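Long-range contact in protein 1A (Cricket paralysis virus, PDB 6C3R), which suppresses antiviral RNA interference in insect cells by inactivating host AGO2 and recruiting a cellular ubiquitin ligase complex that promotes its degradation: residues I66-W80 with L106-F120. Residues are numbered along the deposited sequence; the frame is centred on the assembly and turned at random.
Sequences IFLTSDVYGYNFEEW and LIVSPRFFMDHLDWF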
# COMPACT_ATOMS: atom_id res chain seq x y z
N ILE A 66 13.51 4.55 13.13
CA ILE A 66 13.28 3.48 14.07
C ILE A 66 14.61 2.84 14.43
O ILE A 66 14.80 2.42 15.56
CB ILE A 66 12.26 2.44 13.53
CG1 ILE A 66 10.84 3.04 13.55
CG2 ILE A 66 12.27 1.11 14.31
CD1 ILE A 66 9.88 2.41 12.55
N PHE A 67 15.54 2.78 13.48
CA PHE A 67 16.84 2.26 13.81
C PHE A 67 17.68 3.27 14.57
O PHE A 67 18.26 2.95 15.62
CB PHE A 67 17.64 1.83 12.61
CG PHE A 67 19.01 1.35 13.00
CD1 PHE A 67 19.17 0.08 13.54
CD2 PHE A 67 20.11 2.21 12.94
CE1 PHE A 67 20.42 -0.36 13.95
CE2 PHE A 67 21.36 1.78 13.36
CZ PHE A 67 21.52 0.49 13.86
N LEU A 68 17.80 4.47 14.01
CA LEU A 68 18.69 5.46 14.61
C LEU A 68 18.28 5.78 16.05
O LEU A 68 19.13 5.92 16.91
CB LEU A 68 18.72 6.73 13.80
CG LEU A 68 19.35 6.69 12.41
CD1 LEU A 68 19.13 8.06 11.79
CD2 LEU A 68 20.82 6.37 12.43
N THR A 69 16.98 5.88 16.31
CA THR A 69 16.51 6.14 17.67
C THR A 69 16.74 4.94 18.60
O THR A 69 16.88 5.13 19.80
CB THR A 69 15.01 6.52 17.71
OG1 THR A 69 14.23 5.49 17.12
CG2 THR A 69 14.76 7.85 17.00
N SER A 70 16.74 3.72 18.04
CA SER A 70 17.11 2.52 18.79
C SER A 70 18.61 2.41 19.10
O SER A 70 18.99 1.75 20.07
CB SER A 70 16.69 1.27 18.03
OG SER A 70 17.69 0.88 17.14
N ASP A 71 19.45 3.04 18.29
CA ASP A 71 20.91 2.93 18.37
C ASP A 71 21.56 3.92 19.35
O ASP A 71 22.76 4.21 19.24
CB ASP A 71 21.48 3.14 16.96
CG ASP A 71 22.88 2.57 16.80
OD1 ASP A 71 23.06 1.37 17.11
OD2 ASP A 71 23.78 3.31 16.34
N VAL A 72 20.78 4.44 20.29
CA VAL A 72 21.26 5.31 21.36
C VAL A 72 20.60 4.93 22.67
O VAL A 72 19.50 4.36 22.68
CB VAL A 72 20.96 6.80 21.10
CG1 VAL A 72 21.65 7.28 19.84
CG2 VAL A 72 19.45 7.07 21.04
N TYR A 73 21.27 5.29 23.76
CA TYR A 73 20.80 5.04 25.10
C TYR A 73 19.68 6.00 25.48
O TYR A 73 19.88 7.21 25.44
CB TYR A 73 21.95 5.21 26.10
CG TYR A 73 21.56 5.02 27.56
CD1 TYR A 73 21.70 3.78 28.19
CD2 TYR A 73 21.06 6.10 28.31
CE1 TYR A 73 21.35 3.61 29.53
CE2 TYR A 73 20.70 5.94 29.65
CZ TYR A 73 20.84 4.69 30.26
OH TYR A 73 20.48 4.54 31.58
N GLY A 74 18.53 5.46 25.87
CA GLY A 74 17.54 6.25 26.61
C GLY A 74 16.49 7.02 25.83
O GLY A 74 15.76 7.82 26.42
N TYR A 75 16.35 6.75 24.53
CA TYR A 75 15.33 7.39 23.75
C TYR A 75 13.99 7.08 24.37
O TYR A 75 13.79 6.03 24.94
CB TYR A 75 15.33 6.92 22.30
CG TYR A 75 14.48 7.77 21.40
CD1 TYR A 75 14.96 8.95 20.85
CD2 TYR A 75 13.18 7.41 21.11
CE1 TYR A 75 14.18 9.74 20.04
CE2 TYR A 75 12.38 8.19 20.29
CZ TYR A 75 12.88 9.36 19.76
OH TYR A 75 12.10 10.14 18.95
N ASN A 76 13.07 8.02 24.25
CA ASN A 76 11.73 7.86 24.77
C ASN A 76 11.03 6.66 24.13
O ASN A 76 10.67 6.70 22.94
CB ASN A 76 10.97 9.16 24.52
CG ASN A 76 9.64 9.18 25.22
OD1 ASN A 76 8.86 8.23 25.17
ND2 ASN A 76 9.38 10.29 25.88
N PHE A 77 10.83 5.61 24.92
CA PHE A 77 10.32 4.33 24.37
C PHE A 77 8.90 4.37 23.80
O PHE A 77 8.56 3.55 22.94
CB PHE A 77 10.44 3.21 25.40
CG PHE A 77 10.11 1.84 24.86
CD1 PHE A 77 10.96 1.21 23.94
CD2 PHE A 77 8.96 1.18 25.25
CE1 PHE A 77 10.65 -0.05 23.44
CE2 PHE A 77 8.66 -0.09 24.75
CZ PHE A 77 9.51 -0.71 23.85
N GLU A 78 8.10 5.32 24.25
CA GLU A 78 6.72 5.47 23.79
C GLU A 78 6.70 6.24 22.48
O GLU A 78 5.90 5.99 21.58
CB GLU A 78 5.89 6.20 24.85
CG GLU A 78 5.93 5.54 26.23
CD GLU A 78 5.32 4.15 26.23
OE1 GLU A 78 5.86 3.29 26.94
OE2 GLU A 78 4.31 3.91 25.52
N GLU A 79 7.59 7.20 22.39
CA GLU A 79 7.80 7.90 21.14
C GLU A 79 8.41 7.01 20.08
O GLU A 79 8.11 7.14 18.93
CB GLU A 79 8.67 9.12 21.38
CG GLU A 79 7.96 10.16 22.23
CD GLU A 79 6.74 10.73 21.54
OE1 GLU A 79 5.69 10.88 22.19
OE2 GLU A 79 6.84 11.05 20.34
N TRP A 80 9.28 6.10 20.50
CA TRP A 80 9.78 5.08 19.60
C TRP A 80 8.63 4.23 19.08
O TRP A 80 8.55 3.97 17.88
CB TRP A 80 10.80 4.20 20.30
CG TRP A 80 11.37 3.14 19.38
CD1 TRP A 80 12.36 3.29 18.46
CD2 TRP A 80 10.95 1.78 19.29
NE1 TRP A 80 12.59 2.11 17.82
CE2 TRP A 80 11.74 1.16 18.32
CE3 TRP A 80 9.98 1.02 19.94
CZ2 TRP A 80 11.59 -0.19 17.98
CZ3 TRP A 80 9.83 -0.32 19.61
CH2 TRP A 80 10.64 -0.92 18.64
N LEU A 106 11.80 -4.00 9.56
CA LEU A 106 12.36 -3.02 10.48
C LEU A 106 13.61 -3.54 11.13
O LEU A 106 13.77 -4.74 11.29
CB LEU A 106 11.37 -2.66 11.57
CG LEU A 106 10.20 -1.81 11.07
CD1 LEU A 106 9.09 -1.76 12.11
CD2 LEU A 106 10.63 -0.41 10.69
N ILE A 107 14.47 -2.61 11.53
CA ILE A 107 15.77 -2.94 12.10
C ILE A 107 16.01 -2.14 13.36
O ILE A 107 15.76 -0.95 13.42
CB ILE A 107 16.94 -2.68 11.11
CG1 ILE A 107 16.61 -3.33 9.78
CG2 ILE A 107 18.26 -3.20 11.68
CD1 ILE A 107 17.71 -3.26 8.76
N VAL A 108 16.59 -2.81 14.34
CA VAL A 108 16.82 -2.24 15.66
C VAL A 108 18.23 -2.66 16.06
O VAL A 108 18.67 -3.72 15.67
CB VAL A 108 15.66 -2.76 16.59
CG1 VAL A 108 16.14 -3.52 17.81
CG2 VAL A 108 14.74 -1.61 16.96
N SER A 109 18.93 -1.86 16.85
CA SER A 109 20.24 -2.28 17.36
C SER A 109 20.12 -3.44 18.40
O SER A 109 19.04 -3.66 18.97
CB SER A 109 21.00 -1.09 17.96
OG SER A 109 20.57 -0.79 19.28
N PRO A 110 21.23 -4.17 18.65
CA PRO A 110 21.26 -5.22 19.66
C PRO A 110 21.07 -4.77 21.10
O PRO A 110 20.48 -5.48 21.90
CB PRO A 110 22.66 -5.81 19.50
CG PRO A 110 23.03 -5.52 18.11
CD PRO A 110 22.48 -4.16 17.88
N ARG A 111 21.60 -3.62 21.45
CA ARG A 111 21.45 -3.12 22.81
C ARG A 111 19.95 -2.89 23.08
O ARG A 111 19.42 -3.27 24.13
CB ARG A 111 22.27 -1.85 22.98
CG ARG A 111 22.29 -1.22 24.36
CD ARG A 111 23.08 -1.98 25.43
NE ARG A 111 22.19 -2.94 26.12
CZ ARG A 111 22.39 -4.25 26.31
NH1 ARG A 111 23.48 -4.87 25.91
NH2 ARG A 111 21.44 -4.94 26.93
N PHE A 112 19.26 -2.33 22.10
CA PHE A 112 17.85 -2.00 22.24
C PHE A 112 16.96 -3.23 22.32
O PHE A 112 16.02 -3.28 23.13
CB PHE A 112 17.44 -1.14 21.04
CG PHE A 112 16.05 -0.62 21.14
CD1 PHE A 112 14.98 -1.39 20.69
CD2 PHE A 112 15.81 0.63 21.68
CE1 PHE A 112 13.69 -0.90 20.77
CE2 PHE A 112 14.52 1.12 21.76
CZ PHE A 112 13.46 0.34 21.31
N PHE A 113 17.24 -4.20 21.44
CA PHE A 113 16.58 -5.51 21.46
C PHE A 113 16.69 -6.19 22.81
O PHE A 113 15.71 -6.71 23.32
CB PHE A 113 17.14 -6.42 20.38
CG PHE A 113 16.69 -7.85 20.50
CD1 PHE A 113 15.35 -8.19 20.32
CD2 PHE A 113 17.60 -8.87 20.81
CE1 PHE A 113 14.93 -9.51 20.43
CE2 PHE A 113 17.18 -10.19 20.91
CZ PHE A 113 15.85 -10.51 20.72
N MET A 114 17.88 -6.14 23.40
CA MET A 114 18.14 -6.80 24.66
C MET A 114 17.76 -6.00 25.89
O MET A 114 17.63 -6.57 26.96
CB MET A 114 19.59 -7.22 24.72
CG MET A 114 19.90 -8.26 23.64
SD MET A 114 21.49 -9.05 23.82
CE MET A 114 22.61 -7.64 23.76
N ASP A 115 17.53 -4.69 25.76
CA ASP A 115 16.80 -3.96 26.82
C ASP A 115 15.28 -4.17 26.77
O ASP A 115 14.59 -3.71 27.67
CB ASP A 115 17.12 -2.47 26.79
CG ASP A 115 18.57 -2.18 27.16
OD1 ASP A 115 19.20 -3.03 27.81
OD2 ASP A 115 19.11 -1.10 26.81
N HIS A 116 14.75 -4.85 25.75
CA HIS A 116 13.30 -4.96 25.53
C HIS A 116 12.85 -6.36 25.07
O HIS A 116 11.92 -6.49 24.29
CB HIS A 116 12.83 -3.89 24.54
CG HIS A 116 13.11 -2.48 24.98
ND1 HIS A 116 14.24 -1.79 24.60
CD2 HIS A 116 12.42 -1.64 25.78
CE1 HIS A 116 14.22 -0.59 25.13
NE2 HIS A 116 13.12 -0.47 25.84
N LEU A 117 13.47 -7.39 25.63
CA LEU A 117 13.18 -8.78 25.25
C LEU A 117 11.70 -9.16 25.40
O LEU A 117 11.10 -9.73 24.49
CB LEU A 117 14.04 -9.73 26.08
CG LEU A 117 15.54 -9.64 25.82
CD1 LEU A 117 16.29 -10.35 26.93
CD2 LEU A 117 15.93 -10.22 24.47
N ASP A 118 11.12 -8.85 26.54
CA ASP A 118 9.72 -9.14 26.77
C ASP A 118 8.86 -8.48 25.71
O ASP A 118 7.99 -9.13 25.13
CB ASP A 118 9.27 -8.70 28.16
CG ASP A 118 9.86 -9.56 29.27
OD1 ASP A 118 10.12 -10.76 29.04
OD2 ASP A 118 10.08 -9.03 30.39
N TRP A 119 9.14 -7.21 25.42
CA TRP A 119 8.38 -6.47 24.41
C TRP A 119 8.45 -7.14 23.03
O TRP A 119 7.43 -7.27 22.37
CB TRP A 119 8.85 -5.01 24.35
CG TRP A 119 7.97 -4.15 23.51
CD1 TRP A 119 6.94 -3.38 23.94
CD2 TRP A 119 8.05 -3.97 22.09
NE1 TRP A 119 6.36 -2.73 22.88
CE2 TRP A 119 7.02 -3.08 21.73
CE3 TRP A 119 8.88 -4.49 21.08
CZ2 TRP A 119 6.80 -2.69 20.42
CZ3 TRP A 119 8.67 -4.11 19.78
CH2 TRP A 119 7.64 -3.21 19.45
N PHE A 120 9.64 -7.55 22.60
CA PHE A 120 9.80 -8.22 21.29
C PHE A 120 9.17 -9.61 21.22
O PHE A 120 8.82 -10.08 20.15
CB PHE A 120 11.28 -8.31 20.88
CG PHE A 120 11.79 -7.04 20.32
CD1 PHE A 120 11.43 -6.65 19.04
CD2 PHE A 120 12.55 -6.17 21.09
CE1 PHE A 120 11.86 -5.45 18.52
CE2 PHE A 120 12.98 -4.97 20.58
CZ PHE A 120 12.63 -4.61 19.30
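An aromatic cluster of F77 and W80 with F112, H116 and W119 joins the start of helix 77-90 to the two short helices that follow strand 104-108. F77 lies flat against H116 in an offset stack, the ring planes only 5° apart and the centroids 4.2 Å from each other. A hydrogen bond from H116 ND1 to a lone pair of F112 O (2.7 Å), in the plane of the imidazole, probably fixes the rotation of that ring, and ND1 also sits over the centre of the F112 ring. With CG anti to the backbone N (chi1 -172°), F77 extends far enough for its CZ edge to meet the five-membered ring of W119 in a T-shaped pair, planes at 85°. The six-membered ring of W80 presents its edge to the same W119 face, W80 CZ3 lying 3.6 Å from W119 CH2. F112 CZ lies over one face of W80, 3.5 Å from W80 CD2, in an oblique pairing. W80 is itself steadied by NE1, which donates in plane to I66 O.

Beside the cluster, the two serines are reciprocally linked. S109 N donates nearly straight to S70 OG (3.0 Å), while S109 OG donates to S70 O from above the carbonyl plane. S70 OG in turn donates to F67 O, and S70 CB makes a CH-pi contact with the F112 face opposite H116. S109 OG also caps helix 110-114 through a weak bond from F112 N. Toward the start of both segments, I66 CD1 meets L106 CD2 at 3.5 Å.

The last turn of helix 53-70 (residues 66-70) runs nearly parallel to residues 106-108, the end of strand 104-108, which pairs in parallel with strand 26-30. F28 of that strand touches W80 and meets F120 edge-to-face, while F135 of helix 129-136 stacks on W119.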